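Local atomic coordinates of probable mannosyltransferase KTR4 (Saccharomyces cerevisiae, PDB entry 5A07), a protein that is a probable glycosyltransferase of the GT-A clan that binds guanosine-5'-diphosphate together with a manganese ion. Residues B[228-233]-B[352-357]; B[254-259]-B[315-320]; B[335-340]-B[358-363]. All coordinates share one frame; numbering follows the deposited sequence.

Interaction 1 (B[228-233]-B[352-357]); sequences VWRLEP and WGDAPV. With MN (manganese (II) ion), chain G; GDP (guanosine-5'-diphosphate), chain F.
R230 and D354 reach for each other from opposite directions, across backbones that come no nearer than 12.3 Å (CA of R230 to CA of A355). On the arginine side the reach comes from a fully stretched chain: CG lies opposite the backbone N (chi1 179°), and the carbons run on extended to NE. D354 sits on the first turn of its helix, just after the N-cap residue G353, with its CG between its own backbone N and carbonyl carbon (chi1 62°). R230 NH1 donates a nearly straight hydrogen bond (163°), part of a salt bridge, to D354 OD2 at 2.8 Å. The carboxylate oxygen lies close to the guanidinium plane, whereas the nitrogen meets that oxygen from above the carboxylate plane. D354 OD2 also hydrogen-bonds T319 OG1, while E322 gives NH1 a second acidic partner and Y212 makes a cation-pi contact with R230.

The other terminal nitrogen serves the metal site. The E232 chain, extended beyond CG, carries its carboxylate to the manganese ion. R230 NH2 bonds to E232 OE2 at 3.0 Å, nearly in line with the C-O bond; together with the metal bond from E232 OE1, 2.2 Å from the manganese, this fixes the rotation of the carboxylate. GDP O3B and O2A bind the manganese as well, along with two waters and H381. One of those waters donates to P233 O, and P233 CD packs against the ribose O3' of GDP at 3.4 Å. A first-shell acidic ligand positioned by a second-shell arginine, beside a nucleotide diphosphate, is consistent with the DXD-like metal site of GT-A glycosyltransferases.

Interaction 2 (B[254-259]-B[315-320]); sequences KIYGFV and CHFWTN
F317 joins Y256 and F258 in a buried aromatic cluster, with the two partners alternating along strand 256-262 and separated by G257. Both ring pairs are inclined. F317 and F258 have their centroids 4.7 Å apart and planes at 41°, and F317 CD1 comes down 3.5 Å from F258 CG, over one face of the F258 ring and offset toward its rim. The Y256 pair is wider, at 5.2 Å between centroids, and its closest touch is Y256 CE2 to F317 CD2 at 3.7 Å. With CG opposite its carbonyl carbon (chi1 -51°), F317 swings toward both partners; the ring of W295, by contrast, stacks on F317.

A methyl-to-oxygen van der Waals contact sets T319 CG2 3.4 Å from Y256 OH, the side chains crossing at about a right angle. Their polar partners lie outside the two segments: E322 OE1 for Y256 OH, D354 OD2 for T319 OG1.

A water supplies the polar link between the backbones, accepting from V259 N at 2.9 Å and lying within bonding distance of W318 O. Such an aromatic filling between neighbouring strands belongs to the hydrophobic core of the mixed sheet of a GT-A fold.

Interaction 3 (B[335-340]-B[358-363]); sequences EKYMQY and RSLALA
Two helices of the GT-A domain, 332-344 and 354-365, pack against each other here, and one tyrosine carries most of the contact. Their nearest backbone points within the two segments are Y337 and A361, with CA atoms 7.7 Å apart, and about 140 Å² of surface is buried between the segments.

Y337 projects its ring straight at the second helix because CG stands opposite the backbone N (chi1 177°). A361 CB meets the ring obliquely, 3.9 Å from Y337 CD2 and 4.0 Å from Y337 CE2. The small methyl lets the ring come close to the helix backbone, and A361 N is 4.1 Å from Y337 CE2. Farther out, Y337 OH touches L360, 3.5 Å from both CB and CD1 of that leucine, the two side chains crossing at a slant. These are van der Waals contacts; the hydroxyl's hydrogen bond is with T276 OG1, on helix 272-282. That bond and the ring of F279, which meets the Y337 ring, fix the tyrosine from a third helix.

L360 is shared in the same way. It also touches L272 and W273 of helix 272-282 and L296 of helix 293-297. R358 sets out away from the 335-340 segment, yet its guanidinium ends on E322, on Y212 O and on Y334 OH of helix 332-344, while S359 and L362 turn to strand 316-317. Helix 354-365 is thus sandwiched, with helices 332-344 and 272-282 on part of its surface and the sheet on another, the layered alpha/beta arrangement expected of a GT-A fold.

Overall arrangement
Interactions 1 and 2 lie near the centre of the molecule, their centres about 9 Å apart, whereas the centre of interaction 3 sits about 14 Å from each. Interaction 1 joins strand 227-230 to the start of helix 354-365, and interaction 3 uses the same helix nearly two turns on. Interactions 1 and 2 both reach the large mixed sheet. Along the sequence, interaction 2 is nested within the loop closed by interaction 1, interactions 1 and 3 alternate their segments, and interaction 2 closes before 3 opens. S359 OG bonds F317 N, linking 3 to 2. Helix 354-365 therefore runs from the surroundings of the metal site into the helical layer, tying the site to sheet and core.

Interaction 1 (B[228-233]-B[352-357])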
loop_
_atom_site.group_PDB
_atom_site.type_symbol
_atom_site.label_atom_id
_atom_site.label_comp_id
_atom_site.label_asym_id
_atom_site.label_seq_id
_atom_site.Cartn_x
_atom_site.Cartn_y
_atom_site.Cartn_z
ATOM N N VAL B 228 5.946 -6.930 -7.975
ATOM C CA VAL B 228 6.874 -5.878 -7.599
ATOM C C VAL B 228 6.869 -5.835 -6.086
ATOM O O VAL B 228 5.826 -6.071 -5.439
ATOM C CB VAL B 228 6.583 -4.465 -8.164
ATOM C CG1 VAL B 228 6.592 -4.411 -9.725
ATOM C CG2 VAL B 228 5.319 -3.948 -7.652
ATOM N N TRP B 229 8.040 -5.554 -5.526
ATOM C CA TRP B 229 8.184 -5.111 -4.176
ATOM C C TRP B 229 8.551 -3.633 -4.313
ATOM O O TRP B 229 9.692 -3.309 -4.681
ATOM C CB TRP B 229 9.293 -5.950 -3.525
ATOM C CG TRP B 229 9.563 -5.682 -2.076
ATOM C CD1 TRP B 229 9.534 -4.471 -1.440
ATOM C CD2 TRP B 229 9.973 -6.648 -1.104
ATOM N NE1 TRP B 229 9.859 -4.631 -0.077
ATOM C CE2 TRP B 229 10.129 -5.961 0.145
ATOM C CE3 TRP B 229 10.228 -8.018 -1.159
ATOM C CZ2 TRP B 229 10.523 -6.624 1.304
ATOM C CZ3 TRP B 229 10.539 -8.686 -0.008
ATOM C CH2 TRP B 229 10.683 -7.979 1.228
ATOM N N ARG B 230 7.661 -2.739 -3.931
ATOM C CA ARG B 230 7.935 -1.318 -3.867
ATOM C C ARG B 230 8.815 -0.928 -2.684
ATOM O O ARG B 230 8.463 -1.202 -1.536
ATOM C CB ARG B 230 6.649 -0.528 -3.819
ATOM C CG ARG B 230 6.816 0.987 -3.720
ATOM C CD ARG B 230 5.450 1.553 -3.946
ATOM N NE ARG B 230 5.356 2.928 -3.572
ATOM C CZ ARG B 230 4.247 3.621 -3.681
ATOM N NH1 ARG B 230 3.151 3.090 -4.200
ATOM N NH2 ARG B 230 4.230 4.869 -3.299
ATOM N N LEU B 231 9.908 -0.212 -2.989
ATOM C CA LEU B 231 10.873 0.288 -2.032
ATOM C C LEU B 231 10.994 1.806 -2.167
ATOM O O LEU B 231 11.082 2.339 -3.282
ATOM C CB LEU B 231 12.227 -0.328 -2.333
ATOM C CG LEU B 231 13.289 -0.024 -1.309
ATOM C CD1 LEU B 231 12.996 -0.677 0.039
ATOM C CD2 LEU B 231 14.601 -0.552 -1.861
ATOM N N GLU B 232 10.932 2.521 -1.046
ATOM C CA GLU B 232 11.084 3.974 -1.047
ATOM C C GLU B 232 12.355 4.365 -0.283
ATOM O O GLU B 232 12.905 3.563 0.477
ATOM C CB GLU B 232 9.913 4.671 -0.360
ATOM C CG GLU B 232 8.632 4.552 -1.148
ATOM C CD GLU B 232 7.620 5.659 -0.917
ATOM O OE1 GLU B 232 7.764 6.485 0.022
ATOM O OE2 GLU B 232 6.557 5.546 -1.558
ATOM N N PRO B 233 12.842 5.560 -0.551
ATOM C CA PRO B 233 14.028 6.001 0.176
ATOM C C PRO B 233 13.792 6.112 1.683
ATOM O O PRO B 233 12.681 6.410 2.117
ATOM C CB PRO B 233 14.299 7.403 -0.397
ATOM C CG PRO B 233 13.655 7.386 -1.711
ATOM C CD PRO B 233 12.421 6.553 -1.521
ATOM N N TRP B 352 -5.470 13.235 -4.646
ATOM C CA TRP B 352 -5.717 11.840 -4.418
ATOM C C TRP B 352 -4.383 11.055 -4.420
ATOM O O TRP B 352 -3.671 11.060 -5.424
ATOM C CB TRP B 352 -6.606 11.278 -5.514
ATOM C CG TRP B 352 -8.017 11.777 -5.558
ATOM C CD1 TRP B 352 -8.638 12.527 -4.640
ATOM C CD2 TRP B 352 -8.962 11.563 -6.622
ATOM N NE1 TRP B 352 -9.927 12.761 -5.026
ATOM C CE2 TRP B 352 -10.139 12.193 -6.253
ATOM C CE3 TRP B 352 -8.919 10.894 -7.846
ATOM C CZ2 TRP B 352 -11.287 12.188 -7.055
ATOM C CZ3 TRP B 352 -10.069 10.906 -8.665
ATOM C CH2 TRP B 352 -11.225 11.542 -8.251
ATOM N N GLY B 353 -4.070 10.370 -3.318
ATOM C CA GLY B 353 -2.887 9.518 -3.215
ATOM C C GLY B 353 -3.046 8.169 -3.874
ATOM O O GLY B 353 -4.166 7.641 -4.022
ATOM N N ASP B 354 -1.929 7.593 -4.278
ATOM C CA ASP B 354 -1.946 6.230 -4.796
ATOM C C ASP B 354 -2.480 5.209 -3.751
ATOM O O ASP B 354 -3.082 4.224 -4.112
ATOM C CB ASP B 354 -0.634 5.793 -5.364
ATOM C CG ASP B 354 0.502 5.780 -4.329
ATOM O OD1 ASP B 354 1.051 6.828 -4.001
ATOM O OD2 ASP B 354 0.826 4.679 -3.880
ATOM N N ALA B 355 -2.225 5.477 -2.479
ATOM C CA ALA B 355 -2.608 4.567 -1.401
ATOM C C ALA B 355 -4.152 4.379 -1.276
ATOM O O ALA B 355 -4.632 3.261 -1.429
ATOM C CB ALA B 355 -1.971 4.991 -0.115
ATOM N N PRO B 356 -4.932 5.457 -1.150
ATOM C CA PRO B 356 -6.395 5.225 -1.148
ATOM C C PRO B 356 -6.960 4.665 -2.420
ATOM O O PRO B 356 -7.883 3.859 -2.407
ATOM C CB PRO B 356 -6.989 6.612 -0.768
ATOM C CG PRO B 356 -5.880 7.600 -1.103
ATOM C CD PRO B 356 -4.590 6.862 -0.867
ATOM N N VAL B 357 -6.427 5.090 -3.554
ATOM C CA VAL B 357 -6.864 4.582 -4.833
ATOM C C VAL B 357 -6.600 3.121 -5.002
ATOM O O VAL B 357 -7.489 2.338 -5.394
ATOM C CB VAL B 357 -6.213 5.394 -5.978
ATOM C CG1 VAL B 357 -6.426 4.749 -7.355
ATOM C CG2 VAL B 357 -6.726 6.828 -5.943
HETATM MN MN MN G . 8.257 8.240 1.208
HETATM P PB GDP F . 5.591 10.308 0.770
HETATM O O1B GDP F . 5.955 11.421 1.678
HETATM O O2B GDP F . 4.255 10.207 0.307
HETATM O O3B GDP F . 6.222 9.030 1.177
HETATM O O3A GDP F . 6.266 10.835 -0.608
HETATM P PA GDP F . 7.702 10.610 -1.243
HETATM O O1A GDP F . 8.390 11.857 -1.591
HETATM O O2A GDP F . 8.561 9.617 -0.576
HETATM O "O5'" GDP F . 7.279 10.005 -2.639
HETATM C "C5'" GDP F . 6.876 8.666 -2.952
HETATM C "C4'" GDP F . 7.863 7.934 -3.846
HETATM O "O4'" GDP F . 7.890 8.618 -5.104
HETATM C "C3'" GDP F . 9.289 7.892 -3.322
HETATM O "O3'" GDP F . 9.922 6.682 -3.807
HETATM C "C2'" GDP F . 9.910 9.151 -3.947
HETATM O "O2'" GDP F . 11.310 9.013 -4.147
HETATM C "C1'" GDP F . 9.214 9.165 -5.262
HETATM N N9 GDP F . 9.004 10.520 -5.824
HETATM C C8 GDP F . 8.266 11.546 -5.329
HETATM N N7 GDP F . 8.300 12.612 -6.227
HETATM C C5 GDP F . 9.057 12.209 -7.293
HETATM C C6 GDP F . 9.466 12.839 -8.563
HETATM O O6 GDP F . 9.025 14.022 -8.727
HETATM N N1 GDP F . 10.253 12.133 -9.386
HETATM C C2 GDP F . 10.706 10.861 -9.076
HETATM N N2 GDP F . 11.492 10.221 -9.935
HETATM N N3 GDP F . 10.358 10.236 -7.909
HETATM C C4 GDP F . 9.514 10.837 -7.051
HETATM O O HOH W 1 10.617 7.849 1.219
HETATM O O HOH W 2 8.876 10.108 2.530
#

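Interaction 2 (B[254-259]-B[315-320])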
loop_
_atom_site.group_PDB
_atom_site.type_symbol
_atom_site.label_atom_id
_atom_site.label_comp_id
_atom_site.label_asym_id
_atom_site.label_seq_id
_atom_site.Cartn_x
_atom_site.Cartn_y
_atom_site.Cartn_z
ATOM N N LYS B 254 -1.980 -14.947 -3.087
ATOM C CA LYS B 254 -2.084 -13.616 -2.616
ATOM C C LYS B 254 -1.737 -12.637 -3.701
ATOM O O LYS B 254 -0.710 -12.758 -4.364
ATOM C CB LYS B 254 -1.172 -13.395 -1.403
ATOM C CG LYS B 254 -1.326 -14.455 -0.345
ATOM C CD LYS B 254 -2.717 -14.524 0.225
ATOM C CE LYS B 254 -2.730 -15.581 1.347
ATOM N NZ LYS B 254 -4.140 -15.667 1.751
ATOM N N ILE B 255 -2.585 -11.644 -3.851
ATOM C CA ILE B 255 -2.339 -10.618 -4.854
ATOM C C ILE B 255 -1.724 -9.343 -4.304
ATOM O O ILE B 255 -1.377 -8.456 -5.054
ATOM C CB ILE B 255 -3.635 -10.239 -5.585
ATOM C CG1 ILE B 255 -4.654 -9.625 -4.663
ATOM C CG2 ILE B 255 -4.153 -11.490 -6.358
ATOM C CD1 ILE B 255 -5.828 -8.897 -5.352
ATOM N N TYR B 256 -1.655 -9.231 -2.968
ATOM C CA TYR B 256 -1.206 -7.978 -2.394
ATOM C C TYR B 256 -0.689 -8.256 -0.987
ATOM O O TYR B 256 -1.279 -9.052 -0.246
ATOM C CB TYR B 256 -2.322 -6.966 -2.368
ATOM C CG TYR B 256 -1.848 -5.538 -2.067
ATOM C CD1 TYR B 256 -1.253 -4.772 -3.062
ATOM C CD2 TYR B 256 -1.982 -4.984 -0.837
ATOM C CE1 TYR B 256 -0.804 -3.494 -2.803
ATOM C CE2 TYR B 256 -1.564 -3.672 -0.589
ATOM C CZ TYR B 256 -0.989 -2.947 -1.596
ATOM O OH TYR B 256 -0.567 -1.675 -1.365
ATOM N N GLY B 257 0.413 -7.612 -0.657
ATOM C CA GLY B 257 0.999 -7.663 0.661
ATOM C C GLY B 257 1.260 -6.285 1.224
ATOM O O GLY B 257 1.775 -5.385 0.503
ATOM N N PHE B 258 0.920 -6.107 2.511
ATOM C CA PHE B 258 1.097 -4.859 3.184
ATOM C C PHE B 258 1.631 -5.097 4.594
ATOM O O PHE B 258 1.570 -6.209 5.127
ATOM C CB PHE B 258 -0.215 -4.053 3.216
ATOM C CG PHE B 258 -1.248 -4.564 4.211
ATOM C CD1 PHE B 258 -2.086 -5.586 3.889
ATOM C CD2 PHE B 258 -1.353 -4.015 5.467
ATOM C CE1 PHE B 258 -3.026 -6.063 4.804
ATOM C CE2 PHE B 258 -2.275 -4.492 6.393
ATOM C CZ PHE B 258 -3.093 -5.524 6.046
ATOM N N VAL B 259 2.141 -4.033 5.172
ATOM C CA VAL B 259 2.571 -4.012 6.575
ATOM C C VAL B 259 1.837 -3.047 7.515
ATOM O O VAL B 259 1.742 -3.331 8.760
ATOM C CB VAL B 259 4.102 -3.829 6.778
ATOM C CG1 VAL B 259 4.894 -4.997 6.254
ATOM C CG2 VAL B 259 4.607 -2.547 6.145
ATOM N N CYS B 315 -9.621 4.439 5.425
ATOM C CA CYS B 315 -8.576 3.413 5.657
ATOM C C CYS B 315 -7.948 2.970 4.339
ATOM O O CYS B 315 -8.614 2.825 3.310
ATOM C CB CYS B 315 -9.150 2.220 6.393
ATOM S SG CYS B 315 -9.623 2.675 8.072
ATOM N N HIS B 316 -6.607 2.799 4.367
ATOM C CA HIS B 316 -5.870 2.377 3.225
ATOM C C HIS B 316 -4.609 1.614 3.610
ATOM O O HIS B 316 -4.074 1.811 4.697
ATOM C CB HIS B 316 -5.550 3.596 2.329
ATOM C CG HIS B 316 -4.686 4.623 2.991
ATOM N ND1 HIS B 316 -5.171 5.577 3.875
ATOM C CD2 HIS B 316 -3.358 4.812 2.933
ATOM C CE1 HIS B 316 -4.165 6.316 4.301
ATOM N NE2 HIS B 316 -3.061 5.886 3.733
ATOM N N PHE B 317 -4.143 0.769 2.709
ATOM C CA PHE B 317 -2.827 0.138 2.878
ATOM C C PHE B 317 -1.816 1.253 2.644
ATOM O O PHE B 317 -1.964 2.030 1.713
ATOM C CB PHE B 317 -2.616 -0.978 1.882
ATOM C CG PHE B 317 -3.759 -1.955 1.862
ATOM C CD1 PHE B 317 -3.999 -2.739 2.983
ATOM C CD2 PHE B 317 -4.583 -2.077 0.757
ATOM C CE1 PHE B 317 -5.114 -3.583 3.038
ATOM C CE2 PHE B 317 -5.649 -2.931 0.787
ATOM C CZ PHE B 317 -5.909 -3.679 1.922
ATOM N N TRP B 318 -0.765 1.276 3.456
ATOM C CA TRP B 318 0.219 2.352 3.346
ATOM C C TRP B 318 1.296 1.982 2.370
ATOM O O TRP B 318 2.311 1.330 2.721
ATOM C CB TRP B 318 0.805 2.631 4.710
ATOM C CG TRP B 318 1.345 4.072 4.828
ATOM C CD1 TRP B 318 0.870 5.178 4.217
ATOM C CD2 TRP B 318 2.417 4.478 5.650
ATOM N NE1 TRP B 318 1.607 6.304 4.639
ATOM C CE2 TRP B 318 2.556 5.878 5.515
ATOM C CE3 TRP B 318 3.314 3.797 6.456
ATOM C CZ2 TRP B 318 3.556 6.572 6.150
ATOM C CZ3 TRP B 318 4.272 4.529 7.141
ATOM C CH2 TRP B 318 4.361 5.887 6.992
ATOM N N THR B 319 1.082 2.415 1.157
ATOM C CA THR B 319 1.758 1.855 -0.017
ATOM C C THR B 319 3.260 2.160 -0.167
ATOM O O THR B 319 3.875 1.666 -1.091
ATOM C CB THR B 319 1.070 2.334 -1.327
ATOM O OG1 THR B 319 1.031 3.757 -1.318
ATOM C CG2 THR B 319 -0.372 1.729 -1.398
ATOM N N ASN B 320 3.886 2.951 0.713
ATOM C CA ASN B 320 5.331 3.080 0.585
ATOM C C ASN B 320 6.038 1.739 0.594
ATOM O O ASN B 320 7.126 1.599 0.065
ATOM C CB ASN B 320 5.920 4.094 1.558
ATOM C CG ASN B 320 5.555 3.847 3.017
ATOM O OD1 ASN B 320 5.931 2.850 3.593
ATOM N ND2 ASN B 320 4.898 4.797 3.611
HETATM O O HOH W 3 2.094 -1.380 3.952
#

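Interaction 3 (B[335-340]-B[358-363])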
loop_
_atom_site.group_PDB
_atom_site.type_symbol
_atom_site.label_atom_id
_atom_site.label_comp_id
_atom_site.label_asym_id
_atom_site.label_seq_id
_atom_site.Cartn_x
_atom_site.Cartn_y
_atom_site.Cartn_z
ATOM N N GLU B 335 -8.047 -1.380 -14.343
ATOM C CA GLU B 335 -7.766 -0.431 -15.456
ATOM C C GLU B 335 -8.941 0.492 -15.790
ATOM O O GLU B 335 -8.778 1.707 -16.010
ATOM C CB GLU B 335 -7.358 -1.199 -16.681
ATOM C CG GLU B 335 -6.088 -2.042 -16.500
ATOM C CD GLU B 335 -4.820 -1.210 -16.605
ATOM O OE1 GLU B 335 -4.746 -0.111 -15.981
ATOM O OE2 GLU B 335 -3.897 -1.667 -17.334
ATOM N N LYS B 336 -10.162 -0.052 -15.726
ATOM C CA LYS B 336 -11.356 0.773 -15.965
ATOM C C LYS B 336 -11.560 1.775 -14.874
ATOM O O LYS B 336 -11.944 2.972 -15.103
ATOM C CB LYS B 336 -12.573 -0.128 -16.072
ATOM C CG LYS B 336 -12.510 -1.050 -17.268
ATOM C CD LYS B 336 -12.888 -0.300 -18.543
ATOM C CE LYS B 336 -13.188 -1.342 -19.636
ATOM N NZ LYS B 336 -13.023 -0.739 -20.977
ATOM N N TYR B 337 -11.289 1.330 -13.642
ATOM C CA TYR B 337 -11.415 2.268 -12.549
ATOM C C TYR B 337 -10.413 3.385 -12.730
ATOM O O TYR B 337 -10.708 4.564 -12.461
ATOM C CB TYR B 337 -11.244 1.486 -11.200
ATOM C CG TYR B 337 -11.271 2.276 -9.956
ATOM C CD1 TYR B 337 -12.296 3.140 -9.680
ATOM C CD2 TYR B 337 -10.299 2.067 -8.943
ATOM C CE1 TYR B 337 -12.341 3.833 -8.479
ATOM C CE2 TYR B 337 -10.313 2.780 -7.759
ATOM C CZ TYR B 337 -11.356 3.623 -7.506
ATOM O OH TYR B 337 -11.367 4.325 -6.350
ATOM N N MET B 338 -9.171 3.021 -13.078
ATOM C CA MET B 338 -8.142 4.079 -13.259
ATOM C C MET B 338 -8.576 5.119 -14.349
ATOM O O MET B 338 -8.455 6.339 -14.157
ATOM C CB MET B 338 -6.771 3.457 -13.659
ATOM C CG MET B 338 -6.085 2.614 -12.586
ATOM S SD MET B 338 -5.964 3.461 -10.995
ATOM C CE MET B 338 -7.343 2.722 -10.149
ATOM N N GLN B 339 -9.033 4.621 -15.473
ATOM C CA GLN B 339 -9.605 5.506 -16.525
ATOM C C GLN B 339 -10.708 6.450 -16.035
ATOM O O GLN B 339 -10.666 7.687 -16.270
ATOM C CB GLN B 339 -10.102 4.694 -17.714
ATOM C CG GLN B 339 -10.339 5.583 -18.960
ATOM C CD GLN B 339 -9.298 6.759 -19.162
ATOM O OE1 GLN B 339 -8.083 6.529 -19.323
ATOM N NE2 GLN B 339 -9.788 8.028 -19.116
ATOM N N TYR B 340 -11.602 5.911 -15.228
ATOM C CA TYR B 340 -12.660 6.703 -14.631
ATOM C C TYR B 340 -12.105 7.798 -13.749
ATOM O O TYR B 340 -12.494 9.003 -13.835
ATOM C CB TYR B 340 -13.612 5.778 -13.824
ATOM C CG TYR B 340 -14.914 6.437 -13.412
ATOM C CD1 TYR B 340 -16.048 6.387 -14.227
ATOM C CD2 TYR B 340 -15.011 7.091 -12.205
ATOM C CE1 TYR B 340 -17.230 6.969 -13.824
ATOM C CE2 TYR B 340 -16.192 7.711 -11.812
ATOM C CZ TYR B 340 -17.298 7.636 -12.631
ATOM O OH TYR B 340 -18.461 8.232 -12.247
ATOM N N ARG B 358 -5.361 2.697 -4.756
ATOM C CA ARG B 358 -5.043 1.248 -4.807
ATOM C C ARG B 358 -5.931 0.460 -3.833
ATOM O O ARG B 358 -6.411 -0.645 -4.167
ATOM C CB ARG B 358 -3.546 1.039 -4.418
ATOM C CG ARG B 358 -3.095 -0.399 -4.382
ATOM C CD ARG B 358 -2.314 -0.748 -5.608
ATOM N NE ARG B 358 -0.992 -0.106 -5.600
ATOM C CZ ARG B 358 -0.573 0.782 -6.497
ATOM N NH1 ARG B 358 -1.363 1.137 -7.538
ATOM N NH2 ARG B 358 0.653 1.268 -6.397
ATOM N N SER B 359 -6.123 1.023 -2.646
ATOM C CA SER B 359 -6.815 0.341 -1.533
ATOM C C SER B 359 -8.327 0.191 -1.827
ATOM O O SER B 359 -8.891 -0.865 -1.573
ATOM C CB SER B 359 -6.641 1.096 -0.216
ATOM O OG SER B 359 -5.273 1.144 0.148
ATOM N N LEU B 360 -8.921 1.195 -2.458
ATOM C CA LEU B 360 -10.359 1.084 -2.856
ATOM C C LEU B 360 -10.578 0.013 -3.883
ATOM O O LEU B 360 -11.477 -0.816 -3.779
ATOM C CB LEU B 360 -10.900 2.441 -3.383
ATOM C CG LEU B 360 -11.100 3.428 -2.293
ATOM C CD1 LEU B 360 -11.262 4.843 -2.855
ATOM C CD2 LEU B 360 -12.332 3.116 -1.478
ATOM N N ALA B 361 -9.673 -0.039 -4.860
ATOM C CA ALA B 361 -9.735 -1.058 -5.866
ATOM C C ALA B 361 -9.565 -2.457 -5.271
ATOM O O ALA B 361 -10.297 -3.388 -5.643
ATOM C CB ALA B 361 -8.714 -0.845 -6.936
ATOM N N LEU B 362 -8.559 -2.621 -4.420
ATOM C CA LEU B 362 -8.349 -3.927 -3.802
ATOM C C LEU B 362 -9.589 -4.347 -2.948
ATOM O O LEU B 362 -9.987 -5.473 -2.926
ATOM C CB LEU B 362 -7.088 -3.872 -2.943
ATOM C CG LEU B 362 -5.782 -3.911 -3.698
ATOM C CD1 LEU B 362 -4.678 -3.444 -2.733
ATOM C CD2 LEU B 362 -5.483 -5.312 -4.204
ATOM N N ALA B 363 -10.133 -3.427 -2.189
ATOM C CA ALA B 363 -11.209 -3.767 -1.270
ATOM C C ALA B 363 -12.534 -4.074 -2.036
ATOM O O ALA B 363 -13.327 -4.909 -1.599
ATOM C CB ALA B 363 -11.424 -2.615 -0.317
#